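Local atomic coordinates of glycosyl transferase (Staphylococcus aureus, PDB entry 5U02), a protein that belongs to the TarS family of glycosyl transferases and comprises a helical linker followed by two beta-rich C-terminal domains, with three chains in the assembly. Residues Phe160-Glu164 against Gly165-Val169; Ser187-Asn191 against Lys192-Phe196; Pro258-Lys262 against Asp263-Ile267. One frame throughout, in Å; residues are numbered along the deposited sequence.

Interaction 1 of 3, residues Phe160-Glu164 against Gly165-Val169; sequences FMIGE and GHYDV
The Phe160 ring directs its edge at the face of Tyr167, CE2 lying over the centre of the tyrosine ring and 3.9 Å from its CD2. The centroids are 5.1 Å apart and the planes meet at 72°, a T-shaped (edge-to-face) pair. Tyr167 reaches it through a first torsion of 53°, which sets the ring between its own backbone N and carbonyl carbon and turns it back over the preceding loop. Ile162 completes the cluster: its CG2 sits over the centre of the Phe160 ring and is 4.2 Å from Tyr167 CD2, while its other branch ends with CD1 against His166 CB at 3.6 Å. One isoleucine thus fills the corner between both rings and the histidine.

The backbone of Ile162-Glu164 runs past the CE2 corner of the tyrosine ring. Gly163 O comes up to the rim of the ring, close to level with it, 3.1 Å from Tyr167 CE2, and Glu164 CA is 3.8 Å from the same carbon. From Gly163 to His166 the chain makes a type II beta turn, with Gly165 in the third position at a positive phi of 104°. At the second position, the Glu164 carboxylate forms a salt bridge with Arg170 of the second subunit and a weak hydrogen bond with Asn189 of its own chain. The buried end of Tyr167 is also satisfied: its hydroxyl is hydrogen-bonded to Tyr194 and to the amine of Lys192, which reaches Ile162 O as well. The arrangement is a type II turn in the connection between strands 150-159 and 168-175 of a beta domain, with the Phe160-Tyr167 pair packed on Val219 of strand 212-221 and the turn facing the second subunit.

Interaction 2 of 3, residues Ser187-Asn191 against Lys192-Phe196; sequences SVNAN and KQYRF
Val188 and Arg195 form an antiparallel hydrogen-bonded pair, with Arg195 N donating to Val188 O at 3.0 Å. Ala190 and Gln193 repeat the pattern nearer the turn: Ala190 N to Gln193 O is 2.9 Å, and Gln193 N returns to Ala190 O at 2.9 Å. At the other end Ser187 N, at 3.0 Å, and more weakly Val188 N share the single acceptor Arg195 O, a classic beta bulge, beside which Ser187 OG is held by Asn197 N. Ala190 to Gln193 is a type II' turn, so the two strands are joined by Asn191 and Lys192 alone.

Two side-chain bonds tighten the turn. Asn189 ND2 donates to Asn191 O at 3.0 Å, and the acceptor lies within 5° of the amide plane. Gln193 NE2 adds a weak bond to Ala190 O, which thereby receives both a backbone and a side-chain N-H of the same glutamine.

Packing separates the two faces. On one, Asn189 and Tyr194, the antiparallel non-hydrogen-bonded pair between the two hydrogen-bonded ones, lie side by side with amide and ring planes only 12° apart, and Asn189 CB is 3.4 Å from Tyr194 CD2; the asparagine's chi1 of 70° swings its amide alongside the ring. On the other face, Val188 CG1 rests on the aliphatic part of Arg195, 3.8 Å from CD, before the arginine chain bends at chi3.

Tyr183 of the second subunit packs on Val188 and Asn189, Tyr206 of that subunit on Ala190. Within the chain, strand 193-199 of this hairpin pairs with strand 150-159 on its far side from strand 181-190, while Tyr194 and Phe196 pack on Val169 of strand 168-175.

Interaction 3 of 3, residues Pro258-Lys262 against Asp263-Ile267; sequences PYFTK and DFNNI
Thr261 N donates to Asn266 O at 2.7 Å, and Asn266 N answers with a bond to Thr261 OG1 at 3.0 Å. A chi1 of 58° places this hydroxyl oxygen between the threonine's own N and carbonyl carbon, turned to meet the backbone N of Asn266. Thr261 O takes a weak bond from Asn265 N and another from a water that also donates to Asn265 OD1, 3.1 Å to each oxygen.

Outward from this neck, Phe260 CA approaches Asn266 O in a CA-H...O contact of 3.1 Å. Phe260 and Ile267 form a non-hydrogen-bonded antiparallel pair, with the ring's CE1 3.7 Å from Ile267 CB and also near its CD1. Asn265 OD1 approaches Phe260 CB at 3.6 Å and is hydrogen-bonded to Arg234, which makes a cation-pi contact with the Phe260 ring as well.

This is the hairpin connection between strands 252-260 and 267-274. Every hydrogen bond between its two segments falls on Thr261, whose hydroxyl oxygen takes over an Asn266 N-H that no carbonyl of Pro258-Lys262 bonds here, so one residue's polar atoms close the loop over a small apolar base, while the tip at Lys262-Phe264 lies exposed.

All three interactions fall within TarS C-terminal domain 1 and come in series along the chain. Interactions 1 and 2 adjoin, with centres 12 Å apart: strands 168-175 and 181-190 are neighbours in the sheet, and the loop 160-167 packs against the 190-193 turn. Both also touch the second subunit, placing this part of the sheet at a subunit interface. Interaction 3, between strands 252-260 and 267-274, reaches the same branched antiparallel sheet, but its centre is about 27 Å from that of interaction 1 and 23 Å from that of interaction 2, and no other chain of the assembly touches it.

Interaction 1 of 3, residues Phe160-Glu164 against Gly165-Val169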
ATOM      1  N   PHE A 160     -14.631  11.123  12.595  1.00 54.32           N
ATOM      2  CA  PHE A 160     -13.862   9.975  13.050  1.00 50.95           C
ATOM      3  C   PHE A 160     -13.070  10.422  14.269  1.00 52.35           C
ATOM      4  O   PHE A 160     -12.406  11.463  14.229  1.00 51.89           O
ATOM      5  CB  PHE A 160     -12.925   9.460  11.951  1.00 45.37           C
ATOM      6  CG  PHE A 160     -12.503   8.029  12.133  1.00 46.18           C
ATOM      7  CD1 PHE A 160     -13.177   7.197  13.012  1.00 47.20           C
ATOM      8  CD2 PHE A 160     -11.416   7.522  11.439  1.00 47.93           C
ATOM      9  CE1 PHE A 160     -12.784   5.882  13.187  1.00 48.61           C
ATOM     10  CE2 PHE A 160     -11.018   6.209  11.606  1.00 48.87           C
ATOM     11  CZ  PHE A 160     -11.704   5.387  12.484  1.00 48.70           C
ATOM     12  N   MET A 161     -13.151   9.651  15.348  1.00 52.31           N
ATOM     13  CA  MET A 161     -12.540  10.058  16.604  1.00 59.20           C
ATOM     14  C   MET A 161     -11.039   9.844  16.637  1.00 57.61           C
ATOM     15  O   MET A 161     -10.451   9.873  17.725  1.00 56.93           O
ATOM     16  CB  MET A 161     -13.199   9.326  17.773  1.00 63.96           C
ATOM     17  CG  MET A 161     -14.467  10.003  18.243  1.00 68.42           C
ATOM     18  SD  MET A 161     -15.276   9.094  19.561  1.00 76.63           S
ATOM     19  CE  MET A 161     -15.115   7.445  18.923  1.00 72.41           C
ATOM     20  N   ILE A 162     -10.394   9.639  15.490  1.00 53.36           N
ATOM     21  CA  ILE A 162      -8.953   9.425  15.459  1.00 53.87           C
ATOM     22  C   ILE A 162      -8.386  10.066  14.203  1.00 53.44           C
ATOM     23  O   ILE A 162      -8.940   9.910  13.107  1.00 53.35           O
ATOM     24  CB  ILE A 162      -8.586   7.929  15.546  1.00 54.35           C
ATOM     25  CG1 ILE A 162      -7.075   7.737  15.350  1.00 58.48           C
ATOM     26  CG2 ILE A 162      -9.391   7.127  14.559  1.00 50.62           C
ATOM     27  CD1 ILE A 162      -6.556   6.342  15.654  1.00 60.57           C
ATOM     28  N   GLY A 163      -7.285  10.796  14.372  1.00 50.48           N
ATOM     29  CA  GLY A 163      -6.712  11.572  13.298  1.00 47.81           C
ATOM     30  C   GLY A 163      -6.023  10.729  12.243  1.00 46.22           C
ATOM     31  O   GLY A 163      -5.726   9.545  12.418  1.00 42.81           O
ATOM     32  N   GLU A 164      -5.765  11.390  11.117  1.00 50.54           N
ATOM     33  CA  GLU A 164      -5.124  10.765   9.970  1.00 50.59           C
ATOM     34  C   GLU A 164      -3.792  10.133  10.362  1.00 53.33           C
ATOM     35  O   GLU A 164      -3.055  10.664  11.197  1.00 55.19           O
ATOM     36  CB  GLU A 164      -4.908  11.817   8.879  1.00 48.72           C
ATOM     37  CG  GLU A 164      -4.845  11.296   7.451  1.00 50.45           C
ATOM     38  CD  GLU A 164      -3.555  10.568   7.138  1.00 53.74           C
ATOM     39  OE1 GLU A 164      -3.585   9.643   6.297  1.00 50.88           O
ATOM     40  OE2 GLU A 164      -2.515  10.912   7.740  1.00 58.88           O
ATOM     41  N   GLY A 165      -3.490   8.985   9.759  1.00 55.32           N
ATOM     42  CA  GLY A 165      -2.186   8.372   9.862  1.00 57.58           C
ATOM     43  C   GLY A 165      -2.098   7.181  10.795  1.00 54.40           C
ATOM     44  O   GLY A 165      -1.170   6.378  10.657  1.00 56.81           O
ATOM     45  N   HIS A 166      -3.022   7.045  11.740  1.00 49.70           N
ATOM     46  CA  HIS A 166      -2.964   5.963  12.712  1.00 53.41           C
ATOM     47  C   HIS A 166      -3.868   4.795  12.344  1.00 51.32           C
ATOM     48  O   HIS A 166      -3.937   3.817  13.093  1.00 54.94           O
ATOM     49  CB  HIS A 166      -3.306   6.496  14.104  1.00 59.47           C
ATOM     50  CG  HIS A 166      -2.456   7.655  14.522  1.00 64.61           C
ATOM     51  ND1 HIS A 166      -1.117   7.520  14.820  1.00 65.46           N
ATOM     52  CD2 HIS A 166      -2.745   8.969  14.672  1.00 67.40           C
ATOM     53  CE1 HIS A 166      -0.619   8.701  15.142  1.00 67.43           C
ATOM     54  NE2 HIS A 166      -1.586   9.597  15.062  1.00 68.73           N
ATOM     55  N   TYR A 167      -4.557   4.873  11.208  1.00 45.66           N
ATOM     56  CA  TYR A 167      -5.410   3.797  10.733  1.00 40.77           C
ATOM     57  C   TYR A 167      -5.120   3.556   9.260  1.00 39.78           C
ATOM     58  O   TYR A 167      -4.527   4.394   8.579  1.00 44.15           O
ATOM     59  CB  TYR A 167      -6.897   4.123  10.940  1.00 35.88           C
ATOM     60  CG  TYR A 167      -7.311   5.451  10.348  1.00 36.66           C
ATOM     61  CD1 TYR A 167      -7.853   5.520   9.076  1.00 37.22           C
ATOM     62  CD2 TYR A 167      -7.156   6.636  11.060  1.00 39.72           C
ATOM     63  CE1 TYR A 167      -8.230   6.730   8.523  1.00 37.15           C
ATOM     64  CE2 TYR A 167      -7.534   7.852  10.517  1.00 39.83           C
ATOM     65  CZ  TYR A 167      -8.070   7.892   9.247  1.00 37.88           C
ATOM     66  OH  TYR A 167      -8.446   9.096   8.697  1.00 37.18           O
ATOM     67  N   ASP A 168      -5.537   2.392   8.774  1.00 39.07           N
ATOM     68  CA  ASP A 168      -5.444   2.056   7.362  1.00 37.73           C
ATOM     69  C   ASP A 168      -6.844   1.926   6.781  1.00 36.47           C
ATOM     70  O   ASP A 168      -7.798   1.584   7.488  1.00 35.83           O
ATOM     71  CB  ASP A 168      -4.672   0.751   7.141  1.00 42.52           C
ATOM     72  CG  ASP A 168      -3.260   0.803   7.693  1.00 47.97           C
ATOM     73  OD1 ASP A 168      -2.728   1.916   7.884  1.00 51.45           O
ATOM     74  OD2 ASP A 168      -2.681  -0.277   7.930  1.00 49.03           O
ATOM     75  N   VAL A 169      -6.965   2.208   5.486  1.00 33.60           N
ATOM     76  CA  VAL A 169      -8.235   2.107   4.781  1.00 32.51           C
ATOM     77  C   VAL A 169      -8.015   1.354   3.477  1.00 33.06           C
ATOM     78  O   VAL A 169      -6.972   1.499   2.828  1.00 38.92           O
ATOM     79  CB  VAL A 169      -8.874   3.491   4.515  1.00 35.78           C
ATOM     80  CG1 VAL A 169      -8.997   4.289   5.809  1.00 39.56           C
ATOM     81  CG2 VAL A 169      -8.092   4.272   3.479  1.00 32.77           C
TER

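Interaction 2 of 3, residues Ser187-Asn191 against Lys192-Phe196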
ATOM      1  N   SER A 187      -5.006   4.877  -3.328  1.00 24.01           N
ATOM      2  CA  SER A 187      -4.127   5.444  -4.348  1.00 21.84           C
ATOM      3  C   SER A 187      -3.449   6.721  -3.871  1.00 25.06           C
ATOM      4  O   SER A 187      -2.269   6.939  -4.160  1.00 29.12           O
ATOM      5  CB  SER A 187      -4.912   5.734  -5.627  1.00 24.08           C
ATOM      6  OG  SER A 187      -5.415   4.535  -6.199  1.00 33.03           O
ATOM      7  N   VAL A 188      -4.180   7.563  -3.142  1.00 25.84           N
ATOM      8  CA  VAL A 188      -3.669   8.809  -2.582  1.00 22.56           C
ATOM      9  C   VAL A 188      -4.715   9.313  -1.599  1.00 22.58           C
ATOM     10  O   VAL A 188      -5.907   9.027  -1.749  1.00 25.77           O
ATOM     11  CB  VAL A 188      -3.386   9.852  -3.685  1.00 28.45           C
ATOM     12  CG1 VAL A 188      -4.690  10.313  -4.342  1.00 30.74           C
ATOM     13  CG2 VAL A 188      -2.620  11.043  -3.132  1.00 34.69           C
ATOM     14  N   ASN A 189      -4.295  10.061  -0.582  1.00 24.10           N
ATOM     15  CA  ASN A 189      -5.273  10.719   0.267  1.00 24.45           C
ATOM     16  C   ASN A 189      -4.815  12.133   0.585  1.00 30.38           C
ATOM     17  O   ASN A 189      -3.624  12.387   0.780  1.00 25.69           O
ATOM     18  CB  ASN A 189      -5.563   9.921   1.554  1.00 26.91           C
ATOM     19  CG  ASN A 189      -4.410   9.911   2.524  1.00 30.42           C
ATOM     20  OD1 ASN A 189      -3.459   9.143   2.369  1.00 32.90           O
ATOM     21  ND2 ASN A 189      -4.507  10.733   3.565  1.00 31.51           N
ATOM     22  N   ALA A 190      -5.777  13.052   0.577  1.00 24.80           N
ATOM     23  CA  ALA A 190      -5.571  14.447   0.937  1.00 25.87           C
ATOM     24  C   ALA A 190      -6.395  14.708   2.191  1.00 30.08           C
ATOM     25  O   ALA A 190      -7.629  14.775   2.124  1.00 26.78           O
ATOM     26  CB  ALA A 190      -5.976  15.376  -0.203  1.00 25.58           C
ATOM     27  N   ASN A 191      -5.711  14.845   3.325  1.00 29.08           N
ATOM     28  CA  ASN A 191      -6.348  14.892   4.646  1.00 33.29           C
ATOM     29  C   ASN A 191      -7.239  13.649   4.744  1.00 34.72           C
ATOM     30  O   ASN A 191      -6.750  12.534   4.511  1.00 32.95           O
ATOM     31  CB  ASN A 191      -7.045  16.233   4.828  1.00 32.23           C
ATOM     32  CG  ASN A 191      -6.058  17.392   4.922  1.00 36.38           C
ATOM     33  OD1 ASN A 191      -5.582  17.727   6.005  1.00 36.78           O
ATOM     34  ND2 ASN A 191      -5.752  18.009   3.784  1.00 34.22           N
ATOM     35  N   LYS A 192      -8.528  13.783   5.056  1.00 35.97           N
ATOM     36  CA  LYS A 192      -9.413  12.629   5.177  1.00 36.78           C
ATOM     37  C   LYS A 192     -10.229  12.389   3.909  1.00 36.01           C
ATOM     38  O   LYS A 192     -11.329  11.830   3.973  1.00 32.26           O
ATOM     39  CB  LYS A 192     -10.330  12.788   6.388  1.00 39.52           C
ATOM     40  CG  LYS A 192      -9.639  12.595   7.735  1.00 41.83           C
ATOM     41  CD  LYS A 192     -10.614  12.888   8.865  1.00 47.00           C
ATOM     42  CE  LYS A 192     -10.005  12.646  10.234  1.00 53.95           C
ATOM     43  NZ  LYS A 192      -9.756  11.200  10.474  1.00 57.85           N
ATOM     44  N   GLN A 193      -9.710  12.802   2.758  1.00 36.45           N
ATOM     45  CA  GLN A 193     -10.277  12.449   1.463  1.00 32.27           C
ATOM     46  C   GLN A 193      -9.442  11.324   0.869  1.00 27.38           C
ATOM     47  O   GLN A 193      -8.265  11.524   0.566  1.00 23.83           O
ATOM     48  CB  GLN A 193     -10.291  13.652   0.524  1.00 31.59           C
ATOM     49  CG  GLN A 193     -11.093  14.832   1.024  1.00 30.43           C
ATOM     50  CD  GLN A 193     -10.902  16.046   0.150  1.00 32.07           C
ATOM     51  OE1 GLN A 193     -11.780  16.407  -0.625  1.00 39.27           O
ATOM     52  NE2 GLN A 193      -9.747  16.686   0.276  1.00 32.17           N
ATOM     53  N   TYR A 194     -10.049  10.155   0.691  1.00 28.88           N
ATOM     54  CA  TYR A 194      -9.335   8.954   0.273  1.00 29.69           C
ATOM     55  C   TYR A 194      -9.766   8.561  -1.138  1.00 29.38           C
ATOM     56  O   TYR A 194     -10.945   8.273  -1.373  1.00 25.38           O
ATOM     57  CB  TYR A 194      -9.584   7.821   1.271  1.00 25.25           C
ATOM     58  CG  TYR A 194      -8.964   8.097   2.629  1.00 26.13           C
ATOM     59  CD1 TYR A 194      -9.628   8.867   3.580  1.00 29.53           C
ATOM     60  CD2 TYR A 194      -7.696   7.625   2.939  1.00 23.58           C
ATOM     61  CE1 TYR A 194      -9.054   9.135   4.810  1.00 33.26           C
ATOM     62  CE2 TYR A 194      -7.112   7.884   4.161  1.00 26.25           C
ATOM     63  CZ  TYR A 194      -7.797   8.640   5.092  1.00 31.84           C
ATOM     64  OH  TYR A 194      -7.235   8.912   6.316  1.00 32.34           O
ATOM     65  N   ARG A 195      -8.805   8.536  -2.064  1.00 26.59           N
ATOM     66  CA  ARG A 195      -9.061   8.316  -3.483  1.00 25.70           C
ATOM     67  C   ARG A 195      -8.581   6.934  -3.903  1.00 26.27           C
ATOM     68  O   ARG A 195      -7.438   6.558  -3.626  1.00 27.36           O
ATOM     69  CB  ARG A 195      -8.368   9.385  -4.329  1.00 24.06           C
ATOM     70  CG  ARG A 195      -8.354   9.093  -5.822  1.00 29.15           C
ATOM     71  CD  ARG A 195      -7.714  10.243  -6.569  1.00 38.82           C
ATOM     72  NE  ARG A 195      -8.501  11.459  -6.418  1.00 47.85           N
ATOM     73  CZ  ARG A 195      -9.073  12.105  -7.425  1.00 48.80           C
ATOM     74  NH1 ARG A 195      -8.916  11.665  -8.667  1.00 41.57           N
ATOM     75  NH2 ARG A 195      -9.780  13.201  -7.189  1.00 53.94           N
ATOM     76  N   PHE A 196      -9.446   6.194  -4.589  1.00 26.57           N
ATOM     77  CA  PHE A 196      -9.146   4.842  -5.041  1.00 26.75           C
ATOM     78  C   PHE A 196      -9.283   4.783  -6.556  1.00 27.81           C
ATOM     79  O   PHE A 196     -10.332   5.147  -7.103  1.00 26.68           O
ATOM     80  CB  PHE A 196     -10.074   3.820  -4.376  1.00 25.79           C
ATOM     81  CG  PHE A 196      -9.931   3.747  -2.881  1.00 23.10           C
ATOM     82  CD1 PHE A 196     -10.620   4.628  -2.052  1.00 27.50           C
ATOM     83  CD2 PHE A 196      -9.087   2.811  -2.307  1.00 20.51           C
ATOM     84  CE1 PHE A 196     -10.480   4.557  -0.669  1.00 29.93           C
ATOM     85  CE2 PHE A 196      -8.937   2.735  -0.938  1.00 23.06           C
ATOM     86  CZ  PHE A 196      -9.634   3.608  -0.115  1.00 25.93           C
TER

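Interaction 3 of 3, residues Pro258-Lys262 against Asp263-Ile267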
ATOM      1  N   PRO A 258     -22.755   0.883 -12.282  1.00 25.21           N
ATOM      2  CA  PRO A 258     -22.995   1.393 -10.929  1.00 26.45           C
ATOM      3  C   PRO A 258     -24.463   1.729 -10.743  1.00 26.04           C
ATOM      4  O   PRO A 258     -25.149   2.156 -11.675  1.00 25.89           O
ATOM      5  CB  PRO A 258     -22.125   2.656 -10.855  1.00 23.85           C
ATOM      6  CG  PRO A 258     -21.111   2.493 -11.952  1.00 25.52           C
ATOM      7  CD  PRO A 258     -21.822   1.736 -13.037  1.00 24.00           C
ATOM      8  N   TYR A 259     -24.946   1.528  -9.521  1.00 21.24           N
ATOM      9  CA  TYR A 259     -26.322   1.872  -9.190  1.00 21.22           C
ATOM     10  C   TYR A 259     -26.438   1.952  -7.679  1.00 22.21           C
ATOM     11  O   TYR A 259     -25.514   1.594  -6.943  1.00 23.55           O
ATOM     12  CB  TYR A 259     -27.315   0.854  -9.765  1.00 21.85           C
ATOM     13  CG  TYR A 259     -27.206  -0.502  -9.111  1.00 22.87           C
ATOM     14  CD1 TYR A 259     -26.153  -1.353  -9.415  1.00 22.86           C
ATOM     15  CD2 TYR A 259     -28.147  -0.936  -8.187  1.00 26.23           C
ATOM     16  CE1 TYR A 259     -26.031  -2.601  -8.812  1.00 25.22           C
ATOM     17  CE2 TYR A 259     -28.036  -2.182  -7.581  1.00 24.95           C
ATOM     18  CZ  TYR A 259     -26.981  -3.011  -7.897  1.00 27.06           C
ATOM     19  OH  TYR A 259     -26.890  -4.247  -7.284  1.00 30.01           O
ATOM     20  N   PHE A 260     -27.598   2.417  -7.226  1.00 21.74           N
ATOM     21  CA  PHE A 260     -27.862   2.661  -5.818  1.00 24.15           C
ATOM     22  C   PHE A 260     -29.011   1.778  -5.363  1.00 26.54           C
ATOM     23  O   PHE A 260     -30.023   1.658  -6.061  1.00 28.75           O
ATOM     24  CB  PHE A 260     -28.170   4.141  -5.581  1.00 22.57           C
ATOM     25  CG  PHE A 260     -27.039   5.049  -5.968  1.00 23.92           C
ATOM     26  CD1 PHE A 260     -25.985   5.273  -5.096  1.00 23.03           C
ATOM     27  CD2 PHE A 260     -27.007   5.647  -7.216  1.00 21.83           C
ATOM     28  CE1 PHE A 260     -24.928   6.095  -5.459  1.00 25.67           C
ATOM     29  CE2 PHE A 260     -25.960   6.473  -7.579  1.00 21.93           C
ATOM     30  CZ  PHE A 260     -24.919   6.701  -6.699  1.00 22.96           C
ATOM     31  N   THR A 261     -28.845   1.160  -4.199  1.00 26.72           N
ATOM     32  CA  THR A 261     -29.783   0.151  -3.744  1.00 28.29           C
ATOM     33  C   THR A 261     -31.086   0.789  -3.279  1.00 32.83           C
ATOM     34  O   THR A 261     -31.140   1.955  -2.881  1.00 26.59           O
ATOM     35  CB  THR A 261     -29.175  -0.682  -2.615  1.00 28.94           C
ATOM     36  OG1 THR A 261     -28.795   0.178  -1.531  1.00 25.14           O
ATOM     37  CG2 THR A 261     -27.959  -1.444  -3.119  1.00 26.02           C
ATOM     38  N   LYS A 262     -32.146  -0.014  -3.325  1.00 39.16           N
ATOM     39  CA  LYS A 262     -33.483   0.480  -3.033  1.00 37.54           C
ATOM     40  C   LYS A 262     -33.682   0.725  -1.542  1.00 34.53           C
ATOM     41  O   LYS A 262     -34.296   1.726  -1.153  1.00 29.89           O
ATOM     42  CB  LYS A 262     -34.522  -0.513  -3.546  1.00 37.45           C
ATOM     43  CG  LYS A 262     -35.896   0.081  -3.704  1.00 39.43           C
ATOM     44  CD  LYS A 262     -35.820   1.270  -4.637  1.00 44.22           C
ATOM     45  CE  LYS A 262     -37.165   1.931  -4.809  1.00 50.02           C
ATOM     46  NZ  LYS A 262     -37.005   3.294  -5.381  1.00 51.88           N
ATOM     47  N   ASP A 263     -33.171  -0.175  -0.700  1.00 33.22           N
ATOM     48  CA  ASP A 263     -33.502  -0.130   0.719  1.00 32.43           C
ATOM     49  C   ASP A 263     -32.763   0.986   1.448  1.00 33.45           C
ATOM     50  O   ASP A 263     -33.364   1.685   2.271  1.00 39.66           O
ATOM     51  CB  ASP A 263     -33.215  -1.482   1.377  1.00 31.15           C
ATOM     52  CG  ASP A 263     -31.826  -2.008   1.067  1.00 34.23           C
ATOM     53  OD1 ASP A 263     -30.972  -1.239   0.577  1.00 39.51           O
ATOM     54  OD2 ASP A 263     -31.580  -3.199   1.337  1.00 36.88           O
ATOM     55  N   PHE A 264     -31.466   1.174   1.173  1.00 27.80           N
ATOM     56  CA  PHE A 264     -30.678   2.143   1.928  1.00 30.39           C
ATOM     57  C   PHE A 264     -29.851   3.072   1.050  1.00 30.92           C
ATOM     58  O   PHE A 264     -29.005   3.802   1.579  1.00 34.68           O
ATOM     59  CB  PHE A 264     -29.764   1.434   2.934  1.00 27.52           C
ATOM     60  CG  PHE A 264     -30.510   0.621   3.943  1.00 32.89           C
ATOM     61  CD1 PHE A 264     -31.215   1.237   4.964  1.00 36.88           C
ATOM     62  CD2 PHE A 264     -30.527  -0.762   3.863  1.00 35.76           C
ATOM     63  CE1 PHE A 264     -31.917   0.487   5.893  1.00 37.48           C
ATOM     64  CE2 PHE A 264     -31.227  -1.517   4.786  1.00 36.23           C
ATOM     65  CZ  PHE A 264     -31.920  -0.893   5.802  1.00 36.21           C
ATOM     66  N   ASN A 265     -30.063   3.064  -0.267  1.00 29.60           N
ATOM     67  CA  ASN A 265     -29.484   4.073  -1.155  1.00 28.44           C
ATOM     68  C   ASN A 265     -27.955   4.011  -1.170  1.00 25.81           C
ATOM     69  O   ASN A 265     -27.280   5.035  -1.307  1.00 28.40           O
ATOM     70  CB  ASN A 265     -29.973   5.473  -0.764  1.00 25.43           C
ATOM     71  CG  ASN A 265     -29.851   6.476  -1.888  1.00 25.13           C
ATOM     72  OD1 ASN A 265     -29.816   6.111  -3.060  1.00 23.90           O
ATOM     73  ND2 ASN A 265     -29.782   7.755  -1.532  1.00 30.83           N
ATOM     74  N   ASN A 266     -27.390   2.818  -1.014  1.00 19.33           N
ATOM     75  CA  ASN A 266     -25.952   2.619  -1.090  1.00 19.86           C
ATOM     76  C   ASN A 266     -25.556   2.185  -2.497  1.00 21.67           C
ATOM     77  O   ASN A 266     -26.370   1.670  -3.262  1.00 28.40           O
ATOM     78  CB  ASN A 266     -25.489   1.581  -0.067  1.00 18.18           C
ATOM     79  CG  ASN A 266     -25.634   2.069   1.359  1.00 22.81           C
ATOM     80  OD1 ASN A 266     -26.442   1.546   2.123  1.00 27.58           O
ATOM     81  ND2 ASN A 266     -24.865   3.080   1.720  1.00 19.85           N
ATOM     82  N   ILE A 267     -24.285   2.377  -2.826  1.00 22.69           N
ATOM     83  CA  ILE A 267     -23.826   2.173  -4.195  1.00 25.03           C
ATOM     84  C   ILE A 267     -23.287   0.758  -4.350  1.00 31.05           C
ATOM     85  O   ILE A 267     -22.604   0.227  -3.464  1.00 34.07           O
ATOM     86  CB  ILE A 267     -22.776   3.231  -4.585  1.00 21.48           C
ATOM     87  CG1 ILE A 267     -22.437   3.122  -6.072  1.00 24.17           C
ATOM     88  CG2 ILE A 267     -21.518   3.111  -3.725  1.00 21.83           C
ATOM     89  CD1 ILE A 267     -21.648   4.295  -6.595  1.00 25.18           C
TER
HETATM   90  O   HOH W   1     -32.272   4.549  -4.114  1.00 43.66           O